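Local coordinates for putative mandelate racemase (Zymomonas mobilis, PDB 2OX4), which binds magnesium and, as a member of the mandelate racemase branch of the enolase superfamily, probably acts as a lyase, perhaps a dehydratase, at residues V26-D31 with I100-I105; L37-I42 with G322-A327; D66-E71 with D104-A109. All blocks are in the same frame, centred on the assembly; numbering follows the deposited sequence.

Interactions 1 and 3 share helix 89-110 and lie about 7 Å apart, centre to centre, in the N-terminal capping domain of the enolase superfamily fold. Ile-105 belongs to both, resting on strand 24-30 and on the turn before helix 70-79. Interaction 2, its centre about 12 Å from that of interaction 1, carries the neighbouring strand 35-40 across to helix 322-333 of the C-terminal barrel domain. Interactions 1 and 2 touch through probable hydrogen bonds, Leu-37 N to Asp-104 OD2 and Gly-38 N to Val-26 O, both 2.9 Å. The magnesium ion, held by Glu-215, Glu-241 and Glu-267, is about 14 Å from the side chain of Ala-324, whereas interactions 1 and 3 lie away from it.

Interaction 1: V26-D31 with I100-I105; sequences VKVSTD and IAFWDI
Val-28 lays its two methyls against different residues of the helix: CG2 rests on CB of Ala-101 at 3.7 Å, while CG1 meets CD1 of Ile-105 at 3.8 Å. With CG1 anti to the backbone N (chi1 178°), the valine spreads along the helix, and its side chain crosses that of Ile-105 at about a right angle. CG1 also lies 4.2 Å from Phe-102 CE2, close to the plane of the ring, so the phenyl group offers its edge. The Ile-105 CD1 methyl has two further neighbours on the strand. It sits 3.5 Å from the carbonyl O of Val-28 and meets Thr-30 CG2 tip to tip at 4.0 Å. Thr-30 thus gives its methyl to the helix, while its OG1 is hydrogen-bonded to Ile-34 O. Val-26 adds a looser touch, CG1 to Ala-101 CB. Strand and helix cross at -43° with axes 8.5 Å apart, and the small Ala-101 lies where the backbones come nearest, its CA 6.4 Å from that of Val-28. This is helix 89-110 packing on the antiparallel sheet of the capping domain. Between these two segments the contact is essentially apolar, resting on the fit of methyls and a ring edge.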
ATOM      1  N   VAL C  26       8.084  26.845  36.052  1.00  9.08           N
ATOM      2  CA  VAL C  26       7.891  28.194  35.536  1.00 11.51           C
ATOM      3  C   VAL C  26       6.724  28.847  36.244  1.00 11.84           C
ATOM      4  O   VAL C  26       5.658  28.237  36.403  1.00 13.75           O
ATOM      5  CB  VAL C  26       7.709  28.240  33.971  1.00 12.09           C
ATOM      6  CG1 VAL C  26       6.376  27.616  33.527  1.00 11.49           C
ATOM      7  CG2 VAL C  26       7.820  29.680  33.461  1.00 12.69           C
ATOM      8  N   LYS C  27       6.944  30.085  36.681  1.00 10.54           N
ATOM      9  CA  LYS C  27       5.894  30.899  37.278  1.00  8.54           C
ATOM     10  C   LYS C  27       5.644  32.139  36.423  1.00 10.83           C
ATOM     11  O   LYS C  27       6.552  32.956  36.183  1.00 11.91           O
ATOM     12  CB  LYS C  27       6.257  31.275  38.733  1.00 10.16           C
ATOM     13  CG  LYS C  27       5.211  32.165  39.436  1.00 14.60           C
ATOM     14  CD  LYS C  27       5.628  32.502  40.885  1.00 14.39           C
ATOM     15  CE  LYS C  27       4.687  33.504  41.517  1.00 17.80           C
ATOM     16  NZ  LYS C  27       5.021  33.690  42.965  1.00 19.46           N
ATOM     17  N   VAL C  28       4.412  32.246  35.939  1.00  8.28           N
ATOM     18  CA  VAL C  28       4.009  33.325  35.024  1.00  9.87           C
ATOM     19  C   VAL C  28       3.077  34.283  35.749  1.00 13.47           C
ATOM     20  O   VAL C  28       1.971  33.895  36.129  1.00 11.33           O
ATOM     21  CB  VAL C  28       3.271  32.736  33.799  1.00 11.17           C
ATOM     22  CG1 VAL C  28       2.797  33.848  32.839  1.00 11.97           C
ATOM     23  CG2 VAL C  28       4.162  31.729  33.080  1.00 10.80           C
ATOM     24  N   SER C  29       3.525  35.523  35.941  1.00 11.62           N
ATOM     25  CA  SER C  29       2.737  36.535  36.671  1.00 15.29           C
ATOM     26  C   SER C  29       2.079  37.527  35.724  1.00 16.68           C
ATOM     27  O   SER C  29       2.614  37.816  34.648  1.00 14.35           O
ATOM     28  CB  SER C  29       3.633  37.287  37.653  1.00 13.28           C
ATOM     29  OG  SER C  29       4.164  36.391  38.604  1.00 13.60           O
ATOM     30  N   THR C  30       0.931  38.062  36.133  1.00 13.16           N
ATOM     31  CA  THR C  30       0.187  38.988  35.297  1.00 10.10           C
ATOM     32  C   THR C  30       0.111  40.356  35.966  1.00 16.24           C
ATOM     33  O   THR C  30       0.389  40.496  37.168  1.00 14.45           O
ATOM     34  CB  THR C  30      -1.260  38.514  35.015  1.00 15.14           C
ATOM     35  OG1 THR C  30      -1.990  38.404  36.243  1.00 18.07           O
ATOM     36  CG2 THR C  30      -1.288  37.184  34.259  1.00 12.65           C
ATOM     37  N   ASP C  31      -0.278  41.357  35.190  1.00 16.03           N
ATOM     38  CA  ASP C  31      -0.477  42.705  35.732  1.00 21.90           C
ATOM     39  C   ASP C  31      -1.537  42.784  36.842  1.00 27.76           C
ATOM     40  O   ASP C  31      -1.434  43.618  37.740  1.00 31.98           O
ATOM     41  CB  ASP C  31      -0.762  43.721  34.615  1.00 18.74           C
ATOM     42  CG  ASP C  31      -1.939  43.324  33.714  1.00 26.39           C
ATOM     43  OD1 ASP C  31      -2.484  42.201  33.827  1.00 21.90           O
ATOM     44  OD2 ASP C  31      -2.314  44.167  32.868  1.00 31.28           O
ATOM     45  N   ILE C 100       0.646  25.092  30.520  1.00  7.39           N
ATOM     46  CA  ILE C 100       0.110  24.677  31.819  1.00  8.04           C
ATOM     47  C   ILE C 100      -0.124  25.920  32.717  1.00  9.93           C
ATOM     48  O   ILE C 100      -1.205  26.077  33.310  1.00  8.16           O
ATOM     49  CB  ILE C 100       1.034  23.630  32.510  1.00  8.92           C
ATOM     50  CG1 ILE C 100       1.056  22.314  31.708  1.00  9.08           C
ATOM     51  CG2 ILE C 100       0.559  23.347  33.967  1.00  9.32           C
ATOM     52  CD1 ILE C 100       2.235  21.363  32.070  1.00 11.01           C
ATOM     53  N   ALA C 101       0.864  26.809  32.777  1.00  9.28           N
ATOM     54  CA  ALA C 101       0.752  28.036  33.587  1.00 10.78           C
ATOM     55  C   ALA C 101      -0.380  28.962  33.097  1.00 10.66           C
ATOM     56  O   ALA C 101      -1.084  29.585  33.908  1.00  9.66           O
ATOM     57  CB  ALA C 101       2.068  28.773  33.607  1.00  8.75           C
ATOM     58  N   PHE C 102      -0.568  29.046  31.781  1.00  9.22           N
ATOM     59  CA  PHE C 102      -1.682  29.830  31.240  1.00  7.55           C
ATOM     60  C   PHE C 102      -3.045  29.295  31.681  1.00  8.49           C
ATOM     61  O   PHE C 102      -3.923  30.079  32.079  1.00 10.44           O
ATOM     62  CB  PHE C 102      -1.635  29.894  29.708  1.00 10.87           C
ATOM     63  CG  PHE C 102      -0.356  30.452  29.153  1.00 12.71           C
ATOM     64  CD1 PHE C 102       0.103  30.022  27.912  1.00 11.60           C
ATOM     65  CD2 PHE C 102       0.384  31.406  29.854  1.00  9.01           C
ATOM     66  CE1 PHE C 102       1.283  30.517  27.377  1.00 14.85           C
ATOM     67  CE2 PHE C 102       1.586  31.906  29.329  1.00 14.85           C
ATOM     68  CZ  PHE C 102       2.031  31.468  28.088  1.00 15.53           C
ATOM     69  N   TRP C 103      -3.228  27.976  31.611  1.00  9.04           N
ATOM     70  CA  TRP C 103      -4.485  27.382  32.052  1.00  7.62           C
ATOM     71  C   TRP C 103      -4.690  27.569  33.565  1.00 11.50           C
ATOM     72  O   TRP C 103      -5.808  27.833  34.000  1.00  9.31           O
ATOM     73  CB  TRP C 103      -4.600  25.913  31.648  1.00 10.04           C
ATOM     74  CG  TRP C 103      -4.909  25.718  30.165  1.00  9.21           C
ATOM     75  CD1 TRP C 103      -4.011  25.507  29.157  1.00  9.75           C
ATOM     76  CD2 TRP C 103      -6.205  25.721  29.553  1.00 14.23           C
ATOM     77  NE1 TRP C 103      -4.672  25.370  27.951  1.00 11.00           N
ATOM     78  CE2 TRP C 103      -6.019  25.491  28.170  1.00 12.09           C
ATOM     79  CE3 TRP C 103      -7.508  25.883  30.043  1.00 14.82           C
ATOM     80  CZ2 TRP C 103      -7.089  25.429  27.269  1.00 16.24           C
ATOM     81  CZ3 TRP C 103      -8.572  25.822  29.148  1.00 17.14           C
ATOM     82  CH2 TRP C 103      -8.357  25.603  27.775  1.00 16.29           C
ATOM     83  N   ASP C 104      -3.609  27.458  34.339  1.00 10.90           N
ATOM     84  CA  ASP C 104      -3.636  27.798  35.772  1.00  8.58           C
ATOM     85  C   ASP C 104      -4.170  29.220  35.967  1.00  8.00           C
ATOM     86  O   ASP C 104      -5.107  29.434  36.751  1.00 11.97           O
ATOM     87  CB  ASP C 104      -2.238  27.629  36.380  1.00  9.47           C
ATOM     88  CG  ASP C 104      -2.249  27.562  37.906  1.00 15.68           C
ATOM     89  OD1 ASP C 104      -3.297  27.235  38.501  1.00 11.24           O
ATOM     90  OD2 ASP C 104      -1.179  27.812  38.507  1.00 14.14           O
ATOM     91  N   ILE C 105      -3.618  30.190  35.224  1.00 10.77           N
ATOM     92  CA  ILE C 105      -4.102  31.582  35.292  1.00 11.56           C
ATOM     93  C   ILE C 105      -5.593  31.705  34.964  1.00 15.17           C
ATOM     94  O   ILE C 105      -6.341  32.371  35.694  1.00 12.53           O
ATOM     95  CB  ILE C 105      -3.250  32.543  34.411  1.00 10.79           C
ATOM     96  CG1 ILE C 105      -1.871  32.753  35.049  1.00  9.60           C
ATOM     97  CG2 ILE C 105      -3.985  33.876  34.166  1.00 10.21           C
ATOM     98  CD1 ILE C 105      -0.785  33.206  34.075  1.00  9.73           C
TER

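Interaction 2: L37-I42 with G322-A327; sequences LGEAGI and GVAEAA
Glu-39 reaches from strand 35-40 to the first turn of helix 322-333, beginning with CB, which lies 4.0 Å from Val-323 CG1. CG stands anti to the backbone N (chi1 178°) and the chain stays extended beyond it, carrying the carboxylate to the helix. There CD lies 3.6 Å from Ala-324 CB, and OE1 accepts a hydrogen bond from Ala-324 N at 2.9 Å. The N-H approaches from above the carboxylate plane, 47° out of it. OE1 also touches Val-323 CB at 3.5 Å and is hydrogen-bonded to Thr-321 OG1, just before the helix; OE2 lies 3.9 Å from Ala-324 CB. Nearer the strand backbone, Val-323 CG1 packs 3.9 Å from Gly-38 C and 4.3 Å from Leu-37 CB. Strand and helix cross at -104°, nearly perpendicular, with axes 7.5 Å apart. The contact joins the capping domain to the barrel domain, as expected of an enolase superfamily member. Two bonds grip OE1, one from a main-chain N-H of the first helical turn, and the positive end of the helix dipole would probably favour a charged carboxylate there, adding an electrostatic component to the buried domain junction.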
ATOM      1  N   LEU C  37       1.439  28.456  37.496  1.00  9.33           N
ATOM      2  CA  LEU C  37       2.610  27.588  37.555  1.00  8.03           C
ATOM      3  C   LEU C  37       2.530  26.519  36.468  1.00  8.66           C
ATOM      4  O   LEU C  37       1.451  25.971  36.196  1.00 10.39           O
ATOM      5  CB  LEU C  37       2.696  26.895  38.927  1.00 11.99           C
ATOM      6  CG  LEU C  37       3.582  27.563  39.986  1.00 12.68           C
ATOM      7  CD1 LEU C  37       5.079  27.489  39.611  1.00 16.00           C
ATOM      8  CD2 LEU C  37       3.164  28.991  40.276  1.00 14.47           C
ATOM      9  N   GLY C  38       3.680  26.240  35.871  1.00 12.39           N
ATOM     10  CA  GLY C  38       3.828  25.146  34.920  1.00 13.55           C
ATOM     11  C   GLY C  38       5.127  24.405  35.164  1.00 14.16           C
ATOM     12  O   GLY C  38       5.963  24.818  35.977  1.00 11.58           O
ATOM     13  N   GLU C  39       5.291  23.293  34.459  1.00 12.63           N
ATOM     14  CA  GLU C  39       6.425  22.410  34.676  1.00 12.05           C
ATOM     15  C   GLU C  39       6.842  21.822  33.330  1.00 12.39           C
ATOM     16  O   GLU C  39       5.988  21.400  32.549  1.00 10.52           O
ATOM     17  CB  GLU C  39       6.047  21.289  35.668  1.00 13.35           C
ATOM     18  CG  GLU C  39       7.181  20.299  35.899  1.00 12.44           C
ATOM     19  CD  GLU C  39       7.079  19.492  37.192  1.00 15.04           C
ATOM     20  OE1 GLU C  39       6.186  19.756  38.030  1.00 15.11           O
ATOM     21  OE2 GLU C  39       7.899  18.565  37.352  1.00 18.47           O
ATOM     22  N   ALA C  40       8.146  21.819  33.060  1.00 10.33           N
ATOM     23  CA  ALA C  40       8.700  21.163  31.865  1.00 10.06           C
ATOM     24  C   ALA C  40       9.081  19.725  32.218  1.00 14.76           C
ATOM     25  O   ALA C  40       9.753  19.475  33.236  1.00 15.20           O
ATOM     26  CB  ALA C  40       9.928  21.933  31.348  1.00 13.04           C
ATOM     27  N   GLY C  41       8.667  18.774  31.388  1.00 10.23           N
ATOM     28  CA  GLY C  41       8.793  17.356  31.762  1.00 10.86           C
ATOM     29  C   GLY C  41      10.149  16.703  31.532  1.00 14.26           C
ATOM     30  O   GLY C  41      10.203  15.555  31.074  1.00 18.62           O
ATOM     31  N   ILE C  42      11.233  17.424  31.828  1.00  9.66           N
ATOM     32  CA  ILE C  42      12.594  16.902  31.655  0.50 13.35           C
ATOM     33  C   ILE C  42      13.308  16.869  33.019  1.00 13.71           C
ATOM     34  O   ILE C  42      14.489  17.221  33.132  1.00 11.61           O
ATOM     35  CB  ILE C  42      13.419  17.755  30.621  0.50 13.83           C
ATOM     36  CG1 ILE C  42      12.571  18.115  29.397  0.50 19.35           C
ATOM     37  CG2 ILE C  42      14.675  17.012  30.158  0.50 21.75           C
ATOM     38  CD1 ILE C  42      13.354  18.749  28.255  0.50 15.56           C
ATOM     39  N   GLY C 322       4.732  18.060  42.228  1.00 13.79           N
ATOM     40  CA  GLY C 322       3.294  18.200  42.461  1.00 13.69           C
ATOM     41  C   GLY C 322       2.582  19.147  41.506  1.00 12.31           C
ATOM     42  O   GLY C 322       1.360  19.077  41.375  1.00 13.70           O
ATOM     43  N   VAL C 323       3.331  20.037  40.848  1.00 12.94           N
ATOM     44  CA  VAL C 323       2.772  20.851  39.762  1.00 11.13           C
ATOM     45  C   VAL C 323       2.353  19.945  38.603  1.00 13.41           C
ATOM     46  O   VAL C 323       1.191  19.956  38.215  1.00  9.72           O
ATOM     47  CB  VAL C 323       3.749  21.970  39.291  1.00 10.77           C
ATOM     48  CG1 VAL C 323       3.187  22.714  38.061  1.00 11.50           C
ATOM     49  CG2 VAL C 323       3.990  22.983  40.438  1.00 12.01           C
ATOM     50  N   ALA C 324       3.298  19.158  38.083  1.00  9.69           N
ATOM     51  CA  ALA C 324       2.994  18.146  37.066  1.00 12.57           C
ATOM     52  C   ALA C 324       1.861  17.214  37.483  1.00 15.15           C
ATOM     53  O   ALA C 324       0.950  16.932  36.694  1.00  9.87           O
ATOM     54  CB  ALA C 324       4.247  17.341  36.725  1.00 16.72           C
ATOM     55  N   GLU C 325       1.899  16.722  38.717  1.00 13.48           N
ATOM     56  CA  GLU C 325       0.880  15.744  39.108  1.00 14.25           C
ATOM     57  C   GLU C 325      -0.526  16.338  39.196  1.00  8.26           C
ATOM     58  O   GLU C 325      -1.480  15.759  38.642  1.00 11.73           O
ATOM     59  CB  GLU C 325       1.241  14.934  40.358  1.00 17.56           C
ATOM     60  CG  GLU C 325       0.274  13.726  40.529  1.00 23.46           C
ATOM     61  CD  GLU C 325       0.908  12.463  41.121  1.00 42.33           C
ATOM     62  OE1 GLU C 325       1.703  12.588  42.078  1.00 30.06           O
ATOM     63  OE2 GLU C 325       0.579  11.339  40.651  1.00 21.65           O
ATOM     64  N   ALA C 326      -0.651  17.492  39.857  1.00 10.42           N
ATOM     65  CA  ALA C 326      -1.933  18.181  39.946  1.00 11.58           C
ATOM     66  C   ALA C 326      -2.486  18.484  38.551  1.00 11.59           C
ATOM     67  O   ALA C 326      -3.665  18.251  38.287  1.00 10.17           O
ATOM     68  CB  ALA C 326      -1.805  19.475  40.755  1.00 11.39           C
ATOM     69  N   ALA C 327      -1.630  18.995  37.669  1.00  9.15           N
ATOM     70  CA  ALA C 327      -2.054  19.336  36.310  1.00  9.60           C
ATOM     71  C   ALA C 327      -2.603  18.098  35.602  1.00 10.54           C
ATOM     72  O   ALA C 327      -3.658  18.162  34.973  1.00 13.16           O
ATOM     73  CB  ALA C 327      -0.904  19.947  35.522  1.00 13.74           C
TER

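Interaction 3: D66-E71 with D104-A109; sequences DPFNTE and DIKGKA
The type I turn from Asp-66 to Asn-69, which leads into helix 70-79, lies beside helix 89-110, with CA of Phe-68 6.4 Å from that of Lys-106. Lys-106 runs across one face of the Phe-68 ring: its CG stands 3.8 Å from the ring centroid, only 3° off the normal, in a CH-pi contact, and CD follows over the same face. At the ring's edge, in its plane, Ala-109 CB meets CE1 at 3.9 Å. The lysine chain bends at chi3 (-136°), and NZ donates to Thr-70 OG1 at 2.8 Å. It also donates to a water at 2.7 Å, which in turn gives a hydrogen bond to Phe-68 O. Lys-106 makes a cation-pi contact with Trp-103 as well. Replacing Lys-106 with an alanine is likely to deprive Thr-70 OG1 and the bridging water of their donor and leave the phenyl face without these methylenes. Alongside, Pro-67 CG packs on Ile-105 CG2 at 3.8 Å. The contact joins the turn to helix 89-110 within the capping domain, away from the metal. One lysine thus serves two chemistries: methylenes on an aromatic face, and a buried, probably charged amino group donating to a hydroxyl and a water.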
ATOM      1  N   ASP C  66      -1.667  38.032  26.396  1.00 13.37           N
ATOM      2  CA  ASP C  66      -2.848  37.669  27.168  1.00 13.55           C
ATOM      3  C   ASP C  66      -2.882  36.149  27.337  1.00 15.63           C
ATOM      4  O   ASP C  66      -3.071  35.415  26.359  1.00 13.36           O
ATOM      5  CB  ASP C  66      -4.097  38.121  26.413  1.00 15.22           C
ATOM      6  CG  ASP C  66      -5.386  37.918  27.200  1.00 15.30           C
ATOM      7  OD1 ASP C  66      -5.401  37.199  28.217  1.00 16.36           O
ATOM      8  OD2 ASP C  66      -6.406  38.510  26.794  1.00 18.92           O
ATOM      9  N   PRO C  67      -2.725  35.672  28.584  1.00 14.75           N
ATOM     10  CA  PRO C  67      -2.717  34.229  28.869  1.00 13.05           C
ATOM     11  C   PRO C  67      -4.013  33.477  28.509  1.00 10.48           C
ATOM     12  O   PRO C  67      -4.011  32.250  28.481  1.00 13.53           O
ATOM     13  CB  PRO C  67      -2.443  34.167  30.377  1.00 20.25           C
ATOM     14  CG  PRO C  67      -2.833  35.513  30.898  1.00 18.70           C
ATOM     15  CD  PRO C  67      -2.540  36.480  29.807  1.00 13.38           C
ATOM     16  N   PHE C  68      -5.107  34.196  28.244  1.00  9.67           N
ATOM     17  CA  PHE C  68      -6.322  33.575  27.704  1.00 13.48           C
ATOM     18  C   PHE C  68      -6.194  33.129  26.247  1.00 15.24           C
ATOM     19  O   PHE C  68      -6.957  32.275  25.794  1.00 16.13           O
ATOM     20  CB  PHE C  68      -7.551  34.472  27.874  1.00 13.74           C
ATOM     21  CG  PHE C  68      -8.245  34.265  29.193  1.00 14.86           C
ATOM     22  CD1 PHE C  68      -7.663  34.723  30.371  1.00 14.24           C
ATOM     23  CD2 PHE C  68      -9.441  33.558  29.260  1.00 13.87           C
ATOM     24  CE1 PHE C  68      -8.282  34.507  31.603  1.00 16.44           C
ATOM     25  CE2 PHE C  68     -10.070  33.342  30.488  1.00 18.42           C
ATOM     26  CZ  PHE C  68      -9.482  33.819  31.657  1.00 15.95           C
ATOM     27  N   ASN C  69      -5.228  33.701  25.529  1.00 12.27           N
ATOM     28  CA  ASN C  69      -5.035  33.375  24.104  1.00  9.81           C
ATOM     29  C   ASN C  69      -4.135  32.162  23.929  1.00 12.51           C
ATOM     30  O   ASN C  69      -3.108  32.226  23.260  1.00 10.10           O
ATOM     31  CB  ASN C  69      -4.482  34.587  23.346  1.00 10.96           C
ATOM     32  CG  ASN C  69      -5.519  35.679  23.187  1.00 19.71           C
ATOM     33  OD1 ASN C  69      -6.720  35.406  23.204  1.00 14.10           O
ATOM     34  ND2 ASN C  69      -5.069  36.921  23.043  1.00 16.25           N
ATOM     35  N   THR C  70      -4.514  31.051  24.553  1.00 11.45           N
ATOM     36  CA  THR C  70      -3.662  29.866  24.543  1.00 11.73           C
ATOM     37  C   THR C  70      -3.469  29.292  23.135  1.00  8.32           C
ATOM     38  O   THR C  70      -2.382  28.851  22.819  1.00  9.46           O
ATOM     39  CB  THR C  70      -4.158  28.763  25.476  1.00 11.88           C
ATOM     40  OG1 THR C  70      -5.586  28.667  25.391  1.00 10.44           O
ATOM     41  CG2 THR C  70      -3.716  29.025  26.920  1.00 13.97           C
ATOM     42  N   GLU C  71      -4.500  29.330  22.295  1.00  9.66           N
ATOM     43  CA  GLU C  71      -4.368  28.809  20.919  1.00 12.57           C
ATOM     44  C   GLU C  71      -3.369  29.617  20.092  1.00  9.01           C
ATOM     45  O   GLU C  71      -2.463  29.052  19.455  1.00  7.96           O
ATOM     46  CB  GLU C  71      -5.733  28.738  20.208  1.00  9.21           C
ATOM     47  CG  GLU C  71      -6.662  27.644  20.728  1.00 11.63           C
ATOM     48  CD  GLU C  71      -6.184  26.213  20.409  1.00 19.48           C
ATOM     49  OE1 GLU C  71      -5.467  26.002  19.403  1.00 14.20           O
ATOM     50  OE2 GLU C  71      -6.551  25.298  21.162  1.00 16.18           O
ATOM     51  N   ASP C 104      -3.609  27.458  34.339  1.00 10.90           N
ATOM     52  CA  ASP C 104      -3.636  27.798  35.772  1.00  8.58           C
ATOM     53  C   ASP C 104      -4.170  29.220  35.967  1.00  8.00           C
ATOM     54  O   ASP C 104      -5.107  29.434  36.751  1.00 11.97           O
ATOM     55  CB  ASP C 104      -2.238  27.629  36.380  1.00  9.47           C
ATOM     56  CG  ASP C 104      -2.249  27.562  37.906  1.00 15.68           C
ATOM     57  OD1 ASP C 104      -3.297  27.235  38.501  1.00 11.24           O
ATOM     58  OD2 ASP C 104      -1.179  27.812  38.507  1.00 14.14           O
ATOM     59  N   ILE C 105      -3.618  30.190  35.224  1.00 10.77           N
ATOM     60  CA  ILE C 105      -4.102  31.582  35.292  1.00 11.56           C
ATOM     61  C   ILE C 105      -5.593  31.705  34.964  1.00 15.17           C
ATOM     62  O   ILE C 105      -6.341  32.371  35.694  1.00 12.53           O
ATOM     63  CB  ILE C 105      -3.250  32.543  34.411  1.00 10.79           C
ATOM     64  CG1 ILE C 105      -1.871  32.753  35.049  1.00  9.60           C
ATOM     65  CG2 ILE C 105      -3.985  33.876  34.166  1.00 10.21           C
ATOM     66  CD1 ILE C 105      -0.785  33.206  34.075  1.00  9.73           C
ATOM     67  N   LYS C 106      -6.027  31.061  33.878  1.00 11.93           N
ATOM     68  CA  LYS C 106      -7.442  31.100  33.471  1.00 10.33           C
ATOM     69  C   LYS C 106      -8.352  30.618  34.598  1.00  9.52           C
ATOM     70  O   LYS C 106      -9.367  31.253  34.901  1.00 11.07           O
ATOM     71  CB  LYS C 106      -7.689  30.216  32.242  1.00 11.74           C
ATOM     72  CG  LYS C 106      -7.069  30.742  30.965  1.00 17.54           C
ATOM     73  CD  LYS C 106      -7.696  30.034  29.755  1.00 19.47           C
ATOM     74  CE  LYS C 106      -6.638  29.631  28.777  1.00 26.95           C
ATOM     75  NZ  LYS C 106      -7.192  28.848  27.629  1.00 19.93           N
ATOM     76  N   GLY C 107      -7.984  29.495  35.208  1.00 11.74           N
ATOM     77  CA  GLY C 107      -8.759  28.942  36.307  1.00 11.38           C
ATOM     78  C   GLY C 107      -8.848  29.891  37.487  1.00 12.01           C
ATOM     79  O   GLY C 107      -9.924  30.110  38.043  1.00 12.90           O
ATOM     80  N   LYS C 108      -7.713  30.480  37.849  1.00 12.14           N
ATOM     81  CA  LYS C 108      -7.678  31.447  38.938  1.00 13.28           C
ATOM     82  C   LYS C 108      -8.498  32.697  38.624  1.00 12.65           C
ATOM     83  O   LYS C 108      -9.243  33.191  39.483  1.00 15.79           O
ATOM     84  CB  LYS C 108      -6.245  31.805  39.272  1.00 12.20           C
ATOM     85  CG  LYS C 108      -5.496  30.709  39.985  1.00 10.49           C
ATOM     86  CD  LYS C 108      -4.158  31.247  40.422  1.00  9.76           C
ATOM     87  CE  LYS C 108      -3.266  30.139  40.926  1.00 14.85           C
ATOM     88  NZ  LYS C 108      -1.972  30.739  41.355  1.00 11.59           N
ATOM     89  N   ALA C 109      -8.392  33.186  37.388  1.00 12.06           N
ATOM     90  CA  ALA C 109      -9.181  34.339  36.929  1.00 12.90           C
ATOM     91  C   ALA C 109     -10.683  34.095  37.004  1.00 17.77           C
ATOM     92  O   ALA C 109     -11.447  35.003  37.327  1.00 17.02           O
ATOM     93  CB  ALA C 109      -8.774  34.757  35.504  1.00 11.83           C
TER
HETATM   94  O   HOH W   1      -8.841  30.583  26.442  1.00 21.69           O